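Local coordinates for protein TRAP dicarboxylate transporter, DctP subunit (Sulfurospirillum deleyianum, PDB 4OVS) that binds succinate in the periplasm and probably delivers such dicarboxylates to a TRAP-type membrane transporter, at residues 156-159 with 160-164; 109-112 with 113-117. All blocks are in the same frame, centred on the assembly; numbering follows the deposited sequence.

Interaction 1 of 2, residues 156-159 with 160-164; sequences PILL and PEDAA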
ATOM      1  N   PRO A 156      15.805 -10.348 -16.363  1.00 38.94           N
ATOM      2  CA  PRO A 156      14.397 -10.008 -16.619  1.00 39.39           C
ATOM      3  C   PRO A 156      13.417 -11.045 -16.077  1.00 37.49           C
ATOM      4  O   PRO A 156      13.634 -12.240 -16.308  1.00 36.83           O
ATOM      5  CB  PRO A 156      14.327  -9.988 -18.141  1.00 41.08           C
ATOM      6  CG  PRO A 156      15.740  -9.679 -18.589  1.00 38.30           C
ATOM      7  CD  PRO A 156      16.611 -10.354 -17.599  1.00 38.94           C
ATOM      8  N   ILE A 157      12.370 -10.606 -15.377  1.00 41.83           N
ATOM      9  CA  ILE A 157      11.312 -11.510 -14.913  1.00 41.52           C
ATOM     10  C   ILE A 157      10.166 -11.549 -15.930  1.00 40.63           C
ATOM     11  O   ILE A 157       9.335 -10.630 -15.972  1.00 38.82           O
ATOM     12  CB  ILE A 157      10.705 -11.052 -13.570  1.00 43.84           C
ATOM     13  CG1 ILE A 157      11.778 -10.648 -12.555  1.00 42.01           C
ATOM     14  CG2 ILE A 157       9.817 -12.151 -12.988  1.00 45.73           C
ATOM     15  CD1 ILE A 157      12.675 -11.719 -12.217  1.00 47.75           C
ATOM     16  N   LEU A 158      10.128 -12.587 -16.766  1.00 32.87           N
ATOM     17  CA  LEU A 158       9.116 -12.678 -17.829  1.00 34.20           C
ATOM     18  C   LEU A 158       8.104 -13.781 -17.527  1.00 38.69           C
ATOM     19  O   LEU A 158       6.922 -13.658 -17.886  1.00 35.54           O
ATOM     20  CB  LEU A 158       9.755 -12.934 -19.193  1.00 31.27           C
ATOM     21  CG  LEU A 158      10.871 -11.974 -19.646  1.00 39.82           C
ATOM     22  CD1 LEU A 158      11.202 -12.230 -21.099  1.00 43.57           C
ATOM     23  CD2 LEU A 158      10.535 -10.484 -19.454  1.00 36.55           C
ATOM     24  N   LEU A 159       8.588 -14.843 -16.872  1.00 40.04           N
ATOM     25  CA  LEU A 159       7.782 -15.993 -16.480  1.00 39.50           C
ATOM     26  C   LEU A 159       8.166 -16.397 -15.088  1.00 40.15           C
ATOM     27  O   LEU A 159       9.282 -16.109 -14.654  1.00 41.65           O
ATOM     28  CB  LEU A 159       8.091 -17.194 -17.346  1.00 42.02           C
ATOM     29  CG  LEU A 159       7.707 -17.171 -18.810  1.00 45.70           C
ATOM     30  CD1 LEU A 159       8.331 -18.389 -19.464  1.00 48.05           C
ATOM     31  CD2 LEU A 159       6.199 -17.159 -18.969  1.00 42.67           C
ATOM     32  N   PRO A 160       7.264 -17.113 -14.395  1.00 39.23           N
ATOM     33  CA  PRO A 160       7.481 -17.598 -13.028  1.00 41.50           C
ATOM     34  C   PRO A 160       8.852 -18.226 -12.849  1.00 43.73           C
ATOM     35  O   PRO A 160       9.525 -18.003 -11.842  1.00 43.59           O
ATOM     36  CB  PRO A 160       6.394 -18.651 -12.874  1.00 38.51           C
ATOM     37  CG  PRO A 160       5.289 -18.116 -13.718  1.00 39.09           C
ATOM     38  CD  PRO A 160       5.966 -17.553 -14.922  1.00 36.74           C
ATOM     39  N   GLU A 161       9.233 -19.014 -13.845  1.00 44.82           N
ATOM     40  CA  GLU A 161      10.538 -19.609 -13.953  1.00 51.03           C
ATOM     41  C   GLU A 161      11.674 -18.638 -13.603  1.00 50.20           C
ATOM     42  O   GLU A 161      12.649 -19.019 -12.964  1.00 48.12           O
ATOM     43  CB  GLU A 161      10.676 -20.107 -15.386  1.00 52.39           C
ATOM     44  CG  GLU A 161      11.954 -20.796 -15.700  1.00 60.42           C
ATOM     45  CD  GLU A 161      12.272 -20.775 -17.194  1.00 64.96           C
ATOM     46  OE1 GLU A 161      11.430 -20.255 -17.970  1.00 63.62           O
ATOM     47  OE2 GLU A 161      13.364 -21.269 -17.583  1.00 67.33           O
ATOM     48  N   ASP A 162      11.543 -17.380 -14.002  1.00 44.30           N
ATOM     49  CA  ASP A 162      12.635 -16.411 -13.846  1.00 45.52           C
ATOM     50  C   ASP A 162      12.813 -15.900 -12.417  1.00 43.36           C
ATOM     51  O   ASP A 162      13.909 -15.462 -12.005  1.00 41.59           O
ATOM     52  CB  ASP A 162      12.403 -15.240 -14.785  1.00 43.79           C
ATOM     53  CG  ASP A 162      12.396 -15.666 -16.220  1.00 47.28           C
ATOM     54  OD1 ASP A 162      13.124 -16.635 -16.533  1.00 47.48           O
ATOM     55  OD2 ASP A 162      11.650 -15.054 -17.019  1.00 49.19           O
ATOM     56  N   ALA A 163      11.727 -15.955 -11.666  1.00 39.71           N
ATOM     57  CA  ALA A 163      11.740 -15.464 -10.304  1.00 42.08           C
ATOM     58  C   ALA A 163      12.451 -16.470  -9.411  1.00 40.65           C
ATOM     59  O   ALA A 163      12.924 -16.125  -8.329  1.00 40.78           O
ATOM     60  CB  ALA A 163      10.325 -15.239  -9.824  1.00 44.93           C
ATOM     61  N   ALA A 164      12.527 -17.719  -9.864  1.00 37.00           N
ATOM     62  CA  ALA A 164      13.050 -18.794  -9.015  1.00 41.72           C
ATOM     63  C   ALA A 164      14.522 -18.575  -8.618  1.00 44.48           C
ATOM     64  O   ALA A 164      15.384 -18.309  -9.456  1.00 45.28           O
ATOM     65  CB  ALA A 164      12.877 -20.124  -9.707  1.00 42.87           C
TER
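The start of the short, weakly bonded helix 160-163, which follows the loop after strand 137-152, is held by the side-chain half of a capping box: Asp162, its third residue, bonds back to Leu159 just ahead of the helix, and to Leu158 as well. One oxygen, OD2 of Asp162, accepts both amides: Leu158 N at 2.9 Å through the lone pair that faces away from OD1, and Leu159 N at 3.1 Å from well above the carboxylate plane. With chi1 of -62° Asp162 carries its CG beside its own backbone N, which turns the carboxylate back over the incoming chain. That same N gives its hydrogen to Leu159 O at 2.7 Å, so residues 159 and 162 are joined by backbone and side chain together. Two N-H donors on one oxygen fix the rotation of the carboxylate and would favour its charged form. The apolar contact of Ile157 CG2 with Ala163 CB is slight, at 4.5 Å. Backbone carbonyls secure the approach: Ile157 O accepts from Thr227 and Leu158 O from Trp305. Trp305 of helix 299-310 also packs on Ile157 and Pro160, and strand 293-295 meets Pro156 and Leu158 through His295.

Interaction 2 of 2, residues 109-112 with 113-117; sequences IFRD and KDHLY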
ATOM      1  N   ILE A 109      -6.508 -10.968  -7.362  1.00 34.06           N
ATOM      2  CA  ILE A 109      -7.871 -10.973  -6.822  1.00 35.33           C
ATOM      3  C   ILE A 109      -8.732  -9.828  -7.416  1.00 31.67           C
ATOM      4  O   ILE A 109      -9.927  -9.987  -7.661  1.00 27.95           O
ATOM      5  CB  ILE A 109      -7.872 -10.960  -5.256  1.00 34.74           C
ATOM      6  CG1 ILE A 109      -9.293 -11.155  -4.708  1.00 35.86           C
ATOM      7  CG2 ILE A 109      -7.337  -9.673  -4.707  1.00 36.11           C
ATOM      8  CD1 ILE A 109      -9.603 -12.542  -4.250  1.00 39.28           C
ATOM      9  N   PHE A 110      -8.120  -8.681  -7.682  1.00 24.23           N
ATOM     10  CA  PHE A 110      -8.859  -7.533  -8.228  1.00 28.68           C
ATOM     11  C   PHE A 110      -8.625  -7.431  -9.749  1.00 32.18           C
ATOM     12  O   PHE A 110      -7.465  -7.369 -10.183  1.00 27.58           O
ATOM     13  CB  PHE A 110      -8.432  -6.210  -7.562  1.00 25.66           C
ATOM     14  CG  PHE A 110      -8.779  -6.101  -6.084  1.00 26.98           C
ATOM     15  CD1 PHE A 110     -10.106  -5.996  -5.660  1.00 31.03           C
ATOM     16  CD2 PHE A 110      -7.801  -6.104  -5.127  1.00 27.26           C
ATOM     17  CE1 PHE A 110     -10.427  -5.901  -4.296  1.00 27.98           C
ATOM     18  CE2 PHE A 110      -8.111  -6.023  -3.771  1.00 32.38           C
ATOM     19  CZ  PHE A 110      -9.439  -5.927  -3.354  1.00 29.02           C
ATOM     20  N   ARG A 111      -9.706  -7.381 -10.537  1.00 32.82           N
ATOM     21  CA  ARG A 111      -9.644  -7.380 -11.998  1.00 30.62           C
ATOM     22  C   ARG A 111      -9.231  -6.043 -12.534  1.00 32.67           C
ATOM     23  O   ARG A 111      -8.655  -5.968 -13.612  1.00 36.45           O
ATOM     24  CB  ARG A 111     -11.009  -7.664 -12.604  1.00 33.32           C
ATOM     25  CG  ARG A 111     -11.615  -8.957 -12.232  1.00 33.57           C
ATOM     26  CD  ARG A 111     -12.832  -9.230 -13.076  1.00 37.80           C
ATOM     27  NE  ARG A 111     -13.905  -8.253 -12.896  1.00 35.63           N
ATOM     28  CZ  ARG A 111     -14.741  -8.228 -11.856  1.00 41.45           C
ATOM     29  NH1 ARG A 111     -14.626  -9.101 -10.857  1.00 41.22           N
ATOM     30  NH2 ARG A 111     -15.701  -7.312 -11.802  1.00 42.00           N
ATOM     31  N   ASP A 112      -9.565  -4.980 -11.813  1.00 27.17           N
ATOM     32  CA  ASP A 112      -9.320  -3.629 -12.284  1.00 23.86           C
ATOM     33  C   ASP A 112      -9.817  -2.690 -11.209  1.00 27.71           C
ATOM     34  O   ASP A 112     -10.217  -3.159 -10.140  1.00 31.12           O
ATOM     35  CB  ASP A 112      -9.961  -3.371 -13.651  1.00 27.22           C
ATOM     36  CG  ASP A 112     -11.415  -3.778 -13.718  1.00 34.23           C
ATOM     37  OD1 ASP A 112     -12.106  -3.791 -12.679  1.00 35.47           O
ATOM     38  OD2 ASP A 112     -11.899  -4.072 -14.826  1.00 33.26           O
ATOM     39  N   LYS A 113      -9.765  -1.382 -11.444  1.00 29.30           N
ATOM     40  CA  LYS A 113     -10.108  -0.428 -10.406  1.00 29.49           C
ATOM     41  C   LYS A 113     -11.598  -0.377 -10.170  1.00 31.95           C
ATOM     42  O   LYS A 113     -12.058  -0.061  -9.068  1.00 32.37           O
ATOM     43  CB  LYS A 113      -9.625   0.979 -10.770  1.00 27.47           C
ATOM     44  CG  LYS A 113      -8.114   1.152 -10.753  1.00 31.65           C
ATOM     45  CD  LYS A 113      -7.570   1.247  -9.347  1.00 28.47           C
ATOM     46  CE  LYS A 113      -6.047   1.415  -9.330  1.00 26.58           C
ATOM     47  NZ  LYS A 113      -5.555   2.831  -9.392  1.00 27.94           N
ATOM     48  N   ASP A 114     -12.370  -0.642 -11.217  1.00 32.55           N
ATOM     49  CA  ASP A 114     -13.810  -0.669 -11.078  1.00 31.32           C
ATOM     50  C   ASP A 114     -14.170  -1.760 -10.069  1.00 34.81           C
ATOM     51  O   ASP A 114     -14.973  -1.558  -9.160  1.00 36.43           O
ATOM     52  CB  ASP A 114     -14.452  -0.937 -12.455  1.00 36.84           C
ATOM     53  CG  ASP A 114     -15.954  -1.125 -12.376  1.00 42.31           C
ATOM     54  OD1 ASP A 114     -16.689  -0.107 -12.302  1.00 43.19           O
ATOM     55  OD2 ASP A 114     -16.404  -2.295 -12.415  1.00 45.11           O
ATOM     56  N   HIS A 115     -13.578  -2.938 -10.250  1.00 30.57           N
ATOM     57  CA  HIS A 115     -13.804  -4.039  -9.329  1.00 30.66           C
ATOM     58  C   HIS A 115     -13.418  -3.627  -7.905  1.00 30.78           C
ATOM     59  O   HIS A 115     -14.213  -3.749  -6.977  1.00 31.33           O
ATOM     60  CB  HIS A 115     -12.999  -5.266  -9.761  1.00 29.48           C
ATOM     61  CG  HIS A 115     -13.280  -6.483  -8.937  1.00 31.98           C
ATOM     62  ND1 HIS A 115     -12.346  -7.473  -8.709  1.00 32.50           N
ATOM     63  CD2 HIS A 115     -14.390  -6.855  -8.260  1.00 34.82           C
ATOM     64  CE1 HIS A 115     -12.877  -8.411  -7.942  1.00 36.88           C
ATOM     65  NE2 HIS A 115     -14.122  -8.065  -7.671  1.00 38.18           N
ATOM     66  N   LEU A 116     -12.196  -3.117  -7.755  1.00 28.92           N
ATOM     67  CA  LEU A 116     -11.644  -2.712  -6.465  1.00 30.66           C
ATOM     68  C   LEU A 116     -12.574  -1.811  -5.664  1.00 26.97           C
ATOM     69  O   LEU A 116     -12.897  -2.053  -4.492  1.00 24.22           O
ATOM     70  CB  LEU A 116     -10.336  -1.949  -6.706  1.00 26.97           C
ATOM     71  CG  LEU A 116      -9.610  -1.409  -5.471  1.00 24.98           C
ATOM     72  CD1 LEU A 116      -8.991  -2.577  -4.774  1.00 32.30           C
ATOM     73  CD2 LEU A 116      -8.513  -0.370  -5.772  1.00 24.09           C
ATOM     74  N   TYR A 117     -12.993  -0.722  -6.282  1.00 27.42           N
ATOM     75  CA  TYR A 117     -13.774   0.255  -5.550  1.00 26.37           C
ATOM     76  C   TYR A 117     -15.171  -0.295  -5.143  1.00 38.26           C
ATOM     77  O   TYR A 117     -15.692   0.054  -4.085  1.00 32.09           O
ATOM     78  CB  TYR A 117     -13.888   1.538  -6.354  1.00 26.50           C
ATOM     79  CG  TYR A 117     -12.659   2.404  -6.246  1.00 28.57           C
ATOM     80  CD1 TYR A 117     -12.224   2.866  -5.013  1.00 31.10           C
ATOM     81  CD2 TYR A 117     -11.921   2.755  -7.374  1.00 25.55           C
ATOM     82  CE1 TYR A 117     -11.098   3.660  -4.904  1.00 27.38           C
ATOM     83  CE2 TYR A 117     -10.791   3.556  -7.263  1.00 25.12           C
ATOM     84  CZ  TYR A 117     -10.401   4.003  -6.049  1.00 25.16           C
ATOM     85  OH  TYR A 117      -9.276   4.779  -5.937  1.00 30.25           O
TER
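Three hydrogen bonds, two accepted by Asp112 and one by the His115 ring, fasten the loop 109-112 to the first turn of the helix that begins at Lys113. Asp112 is the N-cap: chi1 of 50° puts its CG between the backbone N and the carbonyl carbon and swings OD1 toward His115 N, which meets it at 3.0 Å, nearly along the C-O axis. Its carbonyl opens the helical pattern, Leu116 N reaching Asp112 O at 3.1 Å. The third bond runs to a side chain, with Arg111 N donating to ND1 of His115 at 3.2 Å and lying close to the imidazole plane. ND1 is therefore an acceptor, while NE2 bonds to Val328 O, which together fix the tautomer and the rotation of the ring. Among charged groups, Lys113 NZ forms a salt bridge with Asp144 on strand 137-152.

Stacking adds to this. The guanidinium of Arg111 lies over one face of the imidazole, centres 3.9 Å apart and planes 27° apart, and its NH2 bonds to Val331 O. Phe110 turns an edge toward the His115 face in an offset edge-to-face pair, centroids 5.8 Å apart.

Leu116 CD1 sits 3.4 Å from the centroid of the Phe110 ring, almost on its normal, as a CH-pi contact. The whole is an N-capped helix start, with a histidine in the first turn joining the preceding loop to the C-terminal segment.

From the N terminus, interaction 2 comes first, at the start of helix 113-120, and it closes before interaction 1 begins, after strand 137-152. The two contacts are in series, neither nesting nor crossing, and lie well apart, about 15 Å between nearest atoms. Each joins a loop to the helix that directly follows it. Strand 137-152 links them in the fold: interaction 2 meets it through Phe110 and the Lys113-Asp144 salt bridge, and interaction 1 through Ile157. Their other neighbours differ, helix 317-330 and the C-terminal residues beside 109-117, helix 299-310 and strand 293-295 beside 156-164. Interaction 1 lies away from the succinate-binding residues, whereas Leu116 of interaction 2 is about 10 Å from Tyr236, side chain to side chain.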